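Local coordinates for serine acetyltransferase 1, putative (Entamoeba histolytica, PDB 7BW9), which probably transfers an acetyl group to the hydroxyl of L-serine, a step of cysteine biosynthesis, and is seen here with bound cysteine, at residues Pro30-Phe35 / Ile123-Pro128; Glu77-Gln82 / Ser151-Glu156. All coordinates share one frame; numbering follows the deposited sequence.

Overall arrangement
From the N terminus the chain runs through helix 2-17 into the loop that holds Pro30-Phe35; contact 1 joins this loop to helix 120-126, closing a largely helical excursion of 87 residues. Contact 2 starts inside that excursion, at the C-terminal end of helix 58-79, and ends beyond it on helix 148-162, so the two closures cross rather than nest. Their centres lie 24 Å apart, both in the helical part that precedes the left-handed beta-helix. Between subunits they meet: Arg125 of contact 1 bonds to Tyr79 and Glu153 of contact 2 in the second subunit, which ties neighbouring subunits of the trimer together.

Contact 1. Residues Pro30-Phe35 / Ile123-Pro128; sequences PEKKSF and IIRSYP
Arg125 reaches from the last turn of helix 120-126 to the backbone of the 30-35 loop and holds the carbonyl of Pro30 with two nitrogens. NH2 of Arg125 donates to Pro30 O at 2.9 Å, bent to 134° at the hydrogen, and NH1 adds a weak bond to the same oxygen at 3.1 Å. The oxygen sits at the guanidinium edge but 26° out of its plane, a lopsided fork rather than a flat one. The arginine leaves its helix with CG anti to the carbonyl carbon (chi1 -84°), and a bend at chi3 swings the guanidinium onto the loop.

Lys32 lies across one face of that guanidinium. Its CG comes within 3.4 Å of Arg125 NH2, and Lys32 CD rides 4.0 Å above the plane of the Arg125 guanidinium, offset toward the rim. Farther along, Lys32 CE passes 3.5 Å from Arg125 O, so the aliphatic part of the lysine spans both ends of the arginine. Lys32 NZ stands 4.5 Å from Arg125 NH2, two like charges side by side, and a water links NZ weakly to Ser126 OG.

Partners beyond the two segments position these groups: Phe49 O accepts a further bond from Arg125 NH1, and in the second subunit Glu153 forms a salt bridge and Tyr79 a hydrogen bond with Arg125 NE, while Asn157 accepts from Lys32 NZ. Close by, the Tyr127 hydroxyl bonds to Asp114 of the cysteine pocket.

The guanidinium is thus fixed by two backbone carbonyls of its own chain and by acidic and hydroxyl groups of another. The carboxylate from the second subunit probably offsets the neighbouring positive charges, making loop, helix and subunit interface one polar junction.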
ATOM      1  N   PRO A  30       3.616 -12.104  20.342  1.00 32.02           N
ATOM      2  CA  PRO A  30       2.327 -11.406  20.332  1.00 30.53           C
ATOM      3  C   PRO A  30       1.518 -11.772  19.097  1.00 35.50           C
ATOM      4  O   PRO A  30       2.062 -12.061  18.025  1.00 32.09           O
ATOM      5  CB  PRO A  30       2.721  -9.923  20.324  1.00 33.03           C
ATOM      6  CG  PRO A  30       4.118  -9.899  20.876  1.00 35.52           C
ATOM      7  CD  PRO A  30       4.755 -11.174  20.413  1.00 33.64           C
ATOM      8  N   GLU A  31       0.200 -11.764  19.268  1.00 32.32           N
ATOM      9  CA  GLU A  31      -0.715 -12.077  18.182  1.00 38.08           C
ATOM     10  C   GLU A  31      -0.601 -11.037  17.068  1.00 37.64           C
ATOM     11  O   GLU A  31      -0.394  -9.848  17.326  1.00 32.70           O
ATOM     12  CB  GLU A  31      -2.142 -12.124  18.724  1.00 43.67           C
ATOM     13  CG  GLU A  31      -3.124 -12.883  17.861  1.00 50.35           C
ATOM     14  CD  GLU A  31      -4.562 -12.442  18.100  1.00 60.27           C
ATOM     15  OE1 GLU A  31      -4.771 -11.329  18.643  1.00 60.33           O
ATOM     16  OE2 GLU A  31      -5.479 -13.213  17.741  1.00 52.22           O
ATOM     17  N   LYS A  32      -0.735 -11.486  15.822  1.00 28.20           N
ATOM     18  CA  LYS A  32      -0.710 -10.596  14.668  1.00 33.86           C
ATOM     19  C   LYS A  32      -2.085 -10.587  14.015  1.00 29.87           C
ATOM     20  O   LYS A  32      -2.593 -11.640  13.623  1.00 30.52           O
ATOM     21  CB  LYS A  32       0.360 -11.027  13.668  1.00 36.13           C
ATOM     22  CG  LYS A  32       1.719 -10.407  13.929  1.00 34.36           C
ATOM     23  CD  LYS A  32       2.462 -10.167  12.623  1.00 38.84           C
ATOM     24  CE  LYS A  32       3.544  -9.098  12.786  1.00 38.82           C
ATOM     25  NZ  LYS A  32       3.006  -7.803  13.333  1.00 43.12           N
ATOM     26  N   LYS A  33      -2.675  -9.405  13.888  1.00 30.64           N
ATOM     27  CA  LYS A  33      -3.977  -9.237  13.256  1.00 31.52           C
ATOM     28  C   LYS A  33      -3.809  -8.712  11.835  1.00 34.72           C
ATOM     29  O   LYS A  33      -2.916  -7.905  11.562  1.00 32.32           O
ATOM     30  CB  LYS A  33      -4.854  -8.271  14.057  1.00 36.39           C
ATOM     31  CG  LYS A  33      -5.442  -8.860  15.336  1.00 49.60           C
ATOM     32  CD  LYS A  33      -5.032  -8.040  16.561  1.00 63.43           C
ATOM     33  CE  LYS A  33      -6.047  -6.941  16.882  1.00 65.32           C
ATOM     34  NZ  LYS A  33      -6.215  -6.740  18.355  1.00 61.24           N
ATOM     35  N   SER A  34      -4.678  -9.173  10.933  1.00 28.85           N
ATOM     36  CA  SER A  34      -4.730  -8.656   9.569  1.00 29.43           C
ATOM     37  C   SER A  34      -6.142  -8.808   9.016  1.00 27.85           C
ATOM     38  O   SER A  34      -6.976  -7.917   9.193  1.00 36.56           O
ATOM     39  CB  SER A  34      -3.706  -9.365   8.676  1.00 24.66           C
ATOM     40  OG  SER A  34      -3.705 -10.773   8.887  1.00 27.47           O
ATOM     41  N   PHE A  35      -6.419  -9.915   8.329  1.00 24.58           N
ATOM     42  CA  PHE A  35      -7.779 -10.267   7.942  1.00 20.65           C
ATOM     43  C   PHE A  35      -7.910 -11.779   8.046  1.00 19.87           C
ATOM     44  O   PHE A  35      -6.921 -12.494   8.221  1.00 18.93           O
ATOM     45  CB  PHE A  35      -8.144  -9.751   6.542  1.00 17.36           C
ATOM     46  CG  PHE A  35      -7.283 -10.293   5.449  1.00 19.24           C
ATOM     47  CD1 PHE A  35      -6.096  -9.644   5.090  1.00 25.27           C
ATOM     48  CD2 PHE A  35      -7.660 -11.432   4.756  1.00 14.70           C
ATOM     49  CE1 PHE A  35      -5.296 -10.126   4.067  1.00 17.72           C
ATOM     50  CE2 PHE A  35      -6.861 -11.940   3.737  1.00 17.32           C
ATOM     51  CZ  PHE A  35      -5.675 -11.288   3.392  1.00 18.95           C
ATOM     52  N   ILE A 123      11.337 -13.455   9.062  1.00 20.98           N
ATOM     53  CA  ILE A 123      10.776 -13.652   7.729  1.00 21.98           C
ATOM     54  C   ILE A 123       9.335 -14.130   7.836  1.00 21.77           C
ATOM     55  O   ILE A 123       8.434 -13.610   7.166  1.00 16.37           O
ATOM     56  CB  ILE A 123      11.647 -14.640   6.925  1.00 17.03           C
ATOM     57  CG1 ILE A 123      13.042 -14.059   6.693  1.00 19.63           C
ATOM     58  CG2 ILE A 123      11.000 -15.007   5.586  1.00 14.30           C
ATOM     59  CD1 ILE A 123      14.057 -15.090   6.325  1.00 17.69           C
ATOM     60  N   ILE A 124       9.095 -15.112   8.701  1.00 15.57           N
ATOM     61  CA  ILE A 124       7.773 -15.715   8.769  1.00 21.18           C
ATOM     62  C   ILE A 124       6.758 -14.714   9.296  1.00 19.62           C
ATOM     63  O   ILE A 124       5.622 -14.642   8.816  1.00 16.14           O
ATOM     64  CB  ILE A 124       7.818 -16.981   9.638  1.00 23.57           C
ATOM     65  CG1 ILE A 124       8.593 -18.092   8.924  1.00 21.48           C
ATOM     66  CG2 ILE A 124       6.401 -17.422   9.994  1.00 18.02           C
ATOM     67  CD1 ILE A 124       8.799 -19.345   9.781  1.00 24.45           C
ATOM     68  N   ARG A 125       7.149 -13.916  10.280  1.00 20.49           N
ATOM     69  CA  ARG A 125       6.164 -13.072  10.940  1.00 22.00           C
ATOM     70  C   ARG A 125       5.927 -11.772  10.191  1.00 26.10           C
ATOM     71  O   ARG A 125       4.835 -11.200  10.281  1.00 20.85           O
ATOM     72  CB  ARG A 125       6.611 -12.792  12.373  1.00 22.41           C
ATOM     73  CG  ARG A 125       6.202 -13.933  13.314  1.00 27.03           C
ATOM     74  CD  ARG A 125       6.446 -13.639  14.774  1.00 23.61           C
ATOM     75  NE  ARG A 125       5.819 -12.416  15.249  1.00 21.24           N
ATOM     76  CZ  ARG A 125       4.568 -12.314  15.707  1.00 27.16           C
ATOM     77  NH1 ARG A 125       3.752 -13.361  15.725  1.00 25.90           N
ATOM     78  NH2 ARG A 125       4.127 -11.146  16.148  1.00 22.57           N
ATOM     79  N   SER A 126       6.918 -11.303   9.443  1.00 14.72           N
ATOM     80  CA  SER A 126       6.920  -9.917   9.003  1.00 22.87           C
ATOM     81  C   SER A 126       7.177  -9.676   7.518  1.00 17.61           C
ATOM     82  O   SER A 126       6.941  -8.555   7.067  1.00 20.69           O
ATOM     83  CB  SER A 126       7.955  -9.117   9.805  1.00 23.11           C
ATOM     84  OG  SER A 126       7.619  -9.131  11.181  1.00 29.14           O
ATOM     85  N   TYR A 127       7.639 -10.652   6.743  1.00 17.75           N
ATOM     86  CA  TYR A 127       7.983 -10.337   5.345  1.00 22.40           C
ATOM     87  C   TYR A 127       6.730 -10.309   4.472  1.00 21.36           C
ATOM     88  O   TYR A 127       6.084 -11.350   4.300  1.00 16.40           O
ATOM     89  CB  TYR A 127       8.998 -11.325   4.792  1.00 15.89           C
ATOM     90  CG  TYR A 127      10.421 -10.838   4.981  1.00 15.68           C
ATOM     91  CD1 TYR A 127      10.808 -10.218   6.160  1.00 17.25           C
ATOM     92  CD2 TYR A 127      11.366 -10.972   3.976  1.00 18.81           C
ATOM     93  CE1 TYR A 127      12.107  -9.759   6.349  1.00 17.23           C
ATOM     94  CE2 TYR A 127      12.681 -10.516   4.145  1.00 19.50           C
ATOM     95  CZ  TYR A 127      13.043  -9.909   5.335  1.00 23.39           C
ATOM     96  OH  TYR A 127      14.338  -9.446   5.504  1.00 20.12           O
ATOM     97  N   PRO A 128       6.369  -9.159   3.882  1.00 19.00           N
ATOM     98  CA  PRO A 128       5.148  -9.118   3.054  1.00 14.26           C
ATOM     99  C   PRO A 128       5.214 -10.014   1.832  1.00 17.55           C
ATOM    100  O   PRO A 128       4.161 -10.452   1.352  1.00 14.48           O
ATOM    101  CB  PRO A 128       5.031  -7.643   2.646  1.00 15.29           C
ATOM    102  CG  PRO A 128       6.433  -7.106   2.758  1.00 18.98           C
ATOM    103  CD  PRO A 128       7.066  -7.862   3.915  1.00 17.44           C
TER
HETATM  104  O   HOH W   1       5.150  -6.824  11.108  1.00 30.43           O

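Contact 2. Residues Glu77-Gln82 / Ser151-Glu156; sequences EAYYNQ and SRELME
The Tyr79 hydroxyl donates to Glu153 OE1 across a gap of 2.5 Å, a short bond and the one contact between residues 77-82 and 151-156. OE1 lies at the edge of the ring, in its plane. Seen from the glutamate, the hydroxyl arrives from above the carboxylate, 38° out of its plane, and the ring and carboxylate planes are 56° apart. The two side chains bridge backbones whose closest CA atoms, those of Tyr79 and Ser151, are 10.7 Å apart. Glu153 covers its share with CG anti to the backbone N (chi1 -170°) and an extended chain beyond.

This buried pair is the tight part. Around it Tyr79 packs on Glu149 and Tyr150 of helix 148-162, and Phe29 of the third subunit meets its ring edge-to-face. Also buried, Arg152 grips Glu156 OE2 side-on with NE (3.0 Å) and NH2 (3.1 Å), in the plane of its guanidinium. NE uses the anti lone pair of that oxygen, whereas NH2 approaches out of the carboxylate plane. Past Tyr80, whose hydroxyl bonds to Ile148 N and Glu149 N, the chain opens out: Asn81 and Gln82 are exposed, and Asn81 OD1 caps Leu84 N at the start of helix 82-94.

With the Tyr79 hydroxyl donating to Glu153 OE1 and the positive charge of Arg125 of the third subunit beside it, the carboxylate is probably stabilised as an anion, and a buried polar pair within one chain becomes a docking point between subunits.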
ATOM      1  N   GLU A  77     -19.624 -19.994  -2.764  1.00 28.88           N
ATOM      2  CA  GLU A  77     -21.060 -20.182  -2.963  1.00 32.41           C
ATOM      3  C   GLU A  77     -21.747 -18.885  -3.344  1.00 35.30           C
ATOM      4  O   GLU A  77     -22.590 -18.863  -4.247  1.00 37.45           O
ATOM      5  CB  GLU A  77     -21.711 -20.721  -1.693  1.00 40.65           C
ATOM      6  CG  GLU A  77     -21.446 -22.166  -1.402  1.00 48.97           C
ATOM      7  CD  GLU A  77     -22.398 -22.723  -0.362  1.00 53.39           C
ATOM      8  OE1 GLU A  77     -23.516 -22.174  -0.209  1.00 59.22           O
ATOM      9  OE2 GLU A  77     -22.012 -23.695   0.318  1.00 53.08           O
ATOM     10  N   ALA A  78     -21.416 -17.794  -2.643  1.00 39.10           N
ATOM     11  CA  ALA A  78     -22.065 -16.517  -2.911  1.00 34.69           C
ATOM     12  C   ALA A  78     -21.876 -16.103  -4.361  1.00 37.88           C
ATOM     13  O   ALA A  78     -22.817 -15.626  -5.005  1.00 34.79           O
ATOM     14  CB  ALA A  78     -21.530 -15.446  -1.959  1.00 33.69           C
ATOM     15  N   TYR A  79     -20.675 -16.305  -4.905  1.00 36.31           N
ATOM     16  CA  TYR A  79     -20.439 -15.962  -6.303  1.00 28.14           C
ATOM     17  C   TYR A  79     -20.981 -17.018  -7.265  1.00 32.96           C
ATOM     18  O   TYR A  79     -21.301 -16.689  -8.415  1.00 36.28           O
ATOM     19  CB  TYR A  79     -18.945 -15.775  -6.559  1.00 27.22           C
ATOM     20  CG  TYR A  79     -18.327 -14.485  -6.051  1.00 32.15           C
ATOM     21  CD1 TYR A  79     -18.454 -13.294  -6.766  1.00 31.40           C
ATOM     22  CD2 TYR A  79     -17.566 -14.472  -4.888  1.00 30.87           C
ATOM     23  CE1 TYR A  79     -17.861 -12.126  -6.316  1.00 30.32           C
ATOM     24  CE2 TYR A  79     -16.970 -13.311  -4.434  1.00 31.28           C
ATOM     25  CZ  TYR A  79     -17.122 -12.141  -5.147  1.00 34.05           C
ATOM     26  OH  TYR A  79     -16.524 -10.988  -4.679  1.00 38.04           O
ATOM     27  N   TYR A  80     -21.071 -18.280  -6.827  1.00 27.80           N
ATOM     28  CA  TYR A  80     -21.403 -19.413  -7.691  1.00 29.21           C
ATOM     29  C   TYR A  80     -22.440 -20.326  -7.052  1.00 32.39           C
ATOM     30  O   TYR A  80     -23.620 -19.975  -6.974  1.00 40.94           O
ATOM     31  CB  TYR A  80     -20.155 -20.243  -8.011  1.00 32.54           C
ATOM     32  CG  TYR A  80     -19.067 -19.505  -8.740  1.00 29.84           C
ATOM     33  CD1 TYR A  80     -19.084 -19.385 -10.125  1.00 35.96           C
ATOM     34  CD2 TYR A  80     -17.999 -18.944  -8.044  1.00 34.46           C
ATOM     35  CE1 TYR A  80     -18.072 -18.708 -10.800  1.00 34.05           C
ATOM     36  CE2 TYR A  80     -16.982 -18.263  -8.707  1.00 32.54           C
ATOM     37  CZ  TYR A  80     -17.025 -18.145 -10.081  1.00 34.90           C
ATOM     38  OH  TYR A  80     -16.009 -17.480 -10.727  1.00 27.94           O
ATOM     39  N   ASN A  81     -22.005 -21.497  -6.587  1.00 34.19           N
ATOM     40  CA  ASN A  81     -22.903 -22.476  -5.989  1.00 35.51           C
ATOM     41  C   ASN A  81     -22.095 -23.426  -5.114  1.00 40.17           C
ATOM     42  O   ASN A  81     -20.862 -23.427  -5.133  1.00 34.73           O
ATOM     43  CB  ASN A  81     -23.671 -23.256  -7.059  1.00 39.17           C
ATOM     44  CG  ASN A  81     -22.754 -24.059  -7.957  1.00 44.83           C
ATOM     45  OD1 ASN A  81     -22.153 -25.050  -7.534  1.00 46.78           O
ATOM     46  ND2 ASN A  81     -22.635 -23.630  -9.203  1.00 46.30           N
ATOM     47  N   GLN A  82     -22.817 -24.267  -4.370  1.00 34.55           N
ATOM     48  CA  GLN A  82     -22.163 -25.157  -3.417  1.00 39.43           C
ATOM     49  C   GLN A  82     -21.313 -26.220  -4.107  1.00 36.43           C
ATOM     50  O   GLN A  82     -20.281 -26.630  -3.560  1.00 33.00           O
ATOM     51  CB  GLN A  82     -23.197 -25.830  -2.508  1.00 40.01           C
ATOM     52  CG  GLN A  82     -22.561 -26.713  -1.437  1.00 47.62           C
ATOM     53  CD  GLN A  82     -23.212 -26.588  -0.068  1.00 70.15           C
ATOM     54  OE1 GLN A  82     -23.938 -25.631   0.216  1.00 72.44           O
ATOM     55  NE2 GLN A  82     -22.937 -27.564   0.800  1.00 74.12           N
ATOM     56  N   SER A 151     -11.274 -16.128  -5.637  1.00 17.85           N
ATOM     57  CA  SER A 151      -9.812 -16.129  -5.619  1.00 21.75           C
ATOM     58  C   SER A 151      -9.240 -14.737  -5.917  1.00 16.18           C
ATOM     59  O   SER A 151      -8.182 -14.377  -5.389  1.00 13.91           O
ATOM     60  CB  SER A 151      -9.272 -17.168  -6.604  1.00 14.58           C
ATOM     61  OG  SER A 151      -9.615 -16.849  -7.938  1.00 19.79           O
ATOM     62  N   ARG A 152      -9.945 -13.938  -6.726  1.00 18.32           N
ATOM     63  CA  ARG A 152      -9.497 -12.577  -7.015  1.00 16.36           C
ATOM     64  C   ARG A 152      -9.742 -11.657  -5.831  1.00 16.98           C
ATOM     65  O   ARG A 152      -8.861 -10.877  -5.442  1.00 17.83           O
ATOM     66  CB  ARG A 152     -10.202 -12.037  -8.262  1.00 21.40           C
ATOM     67  CG  ARG A 152      -9.834 -10.590  -8.602  1.00 21.18           C
ATOM     68  CD  ARG A 152      -8.390 -10.487  -9.111  1.00 23.60           C
ATOM     69  NE  ARG A 152      -7.929  -9.106  -9.266  1.00 27.81           N
ATOM     70  CZ  ARG A 152      -8.075  -8.382 -10.374  1.00 23.50           C
ATOM     71  NH1 ARG A 152      -8.686  -8.895 -11.434  1.00 23.05           N
ATOM     72  NH2 ARG A 152      -7.628  -7.137 -10.420  1.00 21.19           N
ATOM     73  N   GLU A 153     -10.951 -11.719  -5.260  1.00 19.63           N
ATOM     74  CA  GLU A 153     -11.250 -11.001  -4.026  1.00 20.24           C
ATOM     75  C   GLU A 153     -10.211 -11.310  -2.951  1.00 20.03           C
ATOM     76  O   GLU A 153      -9.691 -10.407  -2.283  1.00 13.96           O
ATOM     77  CB  GLU A 153     -12.656 -11.375  -3.546  1.00 21.75           C
ATOM     78  CG  GLU A 153     -13.191 -10.528  -2.402  1.00 30.92           C
ATOM     79  CD  GLU A 153     -14.499 -11.083  -1.829  1.00 39.29           C
ATOM     80  OE1 GLU A 153     -15.579 -10.760  -2.374  1.00 37.94           O
ATOM     81  OE2 GLU A 153     -14.444 -11.862  -0.850  1.00 49.67           O
ATOM     82  N   LEU A 154      -9.890 -12.591  -2.781  1.00 15.52           N
ATOM     83  CA  LEU A 154      -8.856 -12.984  -1.827  1.00 15.55           C
ATOM     84  C   LEU A 154      -7.526 -12.302  -2.134  1.00 13.52           C
ATOM     85  O   LEU A 154      -6.894 -11.715  -1.246  1.00 13.16           O
ATOM     86  CB  LEU A 154      -8.707 -14.502  -1.840  1.00 14.43           C
ATOM     87  CG  LEU A 154      -7.661 -15.099  -0.922  1.00 17.62           C
ATOM     88  CD1 LEU A 154      -7.940 -14.676   0.523  1.00 17.77           C
ATOM     89  CD2 LEU A 154      -7.712 -16.634  -1.080  1.00 14.52           C
ATOM     90  N   MET A 155      -7.091 -12.345  -3.398  1.00 13.93           N
ATOM     91  CA  MET A 155      -5.845 -11.666  -3.740  1.00 14.40           C
ATOM     92  C   MET A 155      -5.935 -10.156  -3.528  1.00 14.45           C
ATOM     93  O   MET A 155      -4.933  -9.529  -3.154  1.00 11.97           O
ATOM     94  CB  MET A 155      -5.440 -11.972  -5.182  1.00 15.17           C
ATOM     95  CG  MET A 155      -4.936 -13.402  -5.394  1.00 17.07           C
ATOM     96  SD  MET A 155      -3.860 -14.005  -4.088  1.00 15.69           S
ATOM     97  CE  MET A 155      -2.408 -12.976  -4.239  1.00 14.80           C
ATOM     98  N   GLU A 156      -7.108  -9.545  -3.761  1.00 13.78           N
ATOM     99  CA  GLU A 156      -7.205  -8.101  -3.532  1.00 18.92           C
ATOM    100  C   GLU A 156      -7.137  -7.768  -2.045  1.00 23.33           C
ATOM    101  O   GLU A 156      -6.628  -6.702  -1.675  1.00 17.70           O
ATOM    102  CB  GLU A 156      -8.483  -7.523  -4.146  1.00 18.28           C
ATOM    103  CG  GLU A 156      -8.467  -7.459  -5.690  1.00 25.12           C
ATOM    104  CD  GLU A 156      -7.275  -6.688  -6.273  1.00 29.06           C
ATOM    105  OE1 GLU A 156      -6.785  -5.732  -5.623  1.00 28.64           O
ATOM    106  OE2 GLU A 156      -6.846  -7.022  -7.403  1.00 28.84           O
TER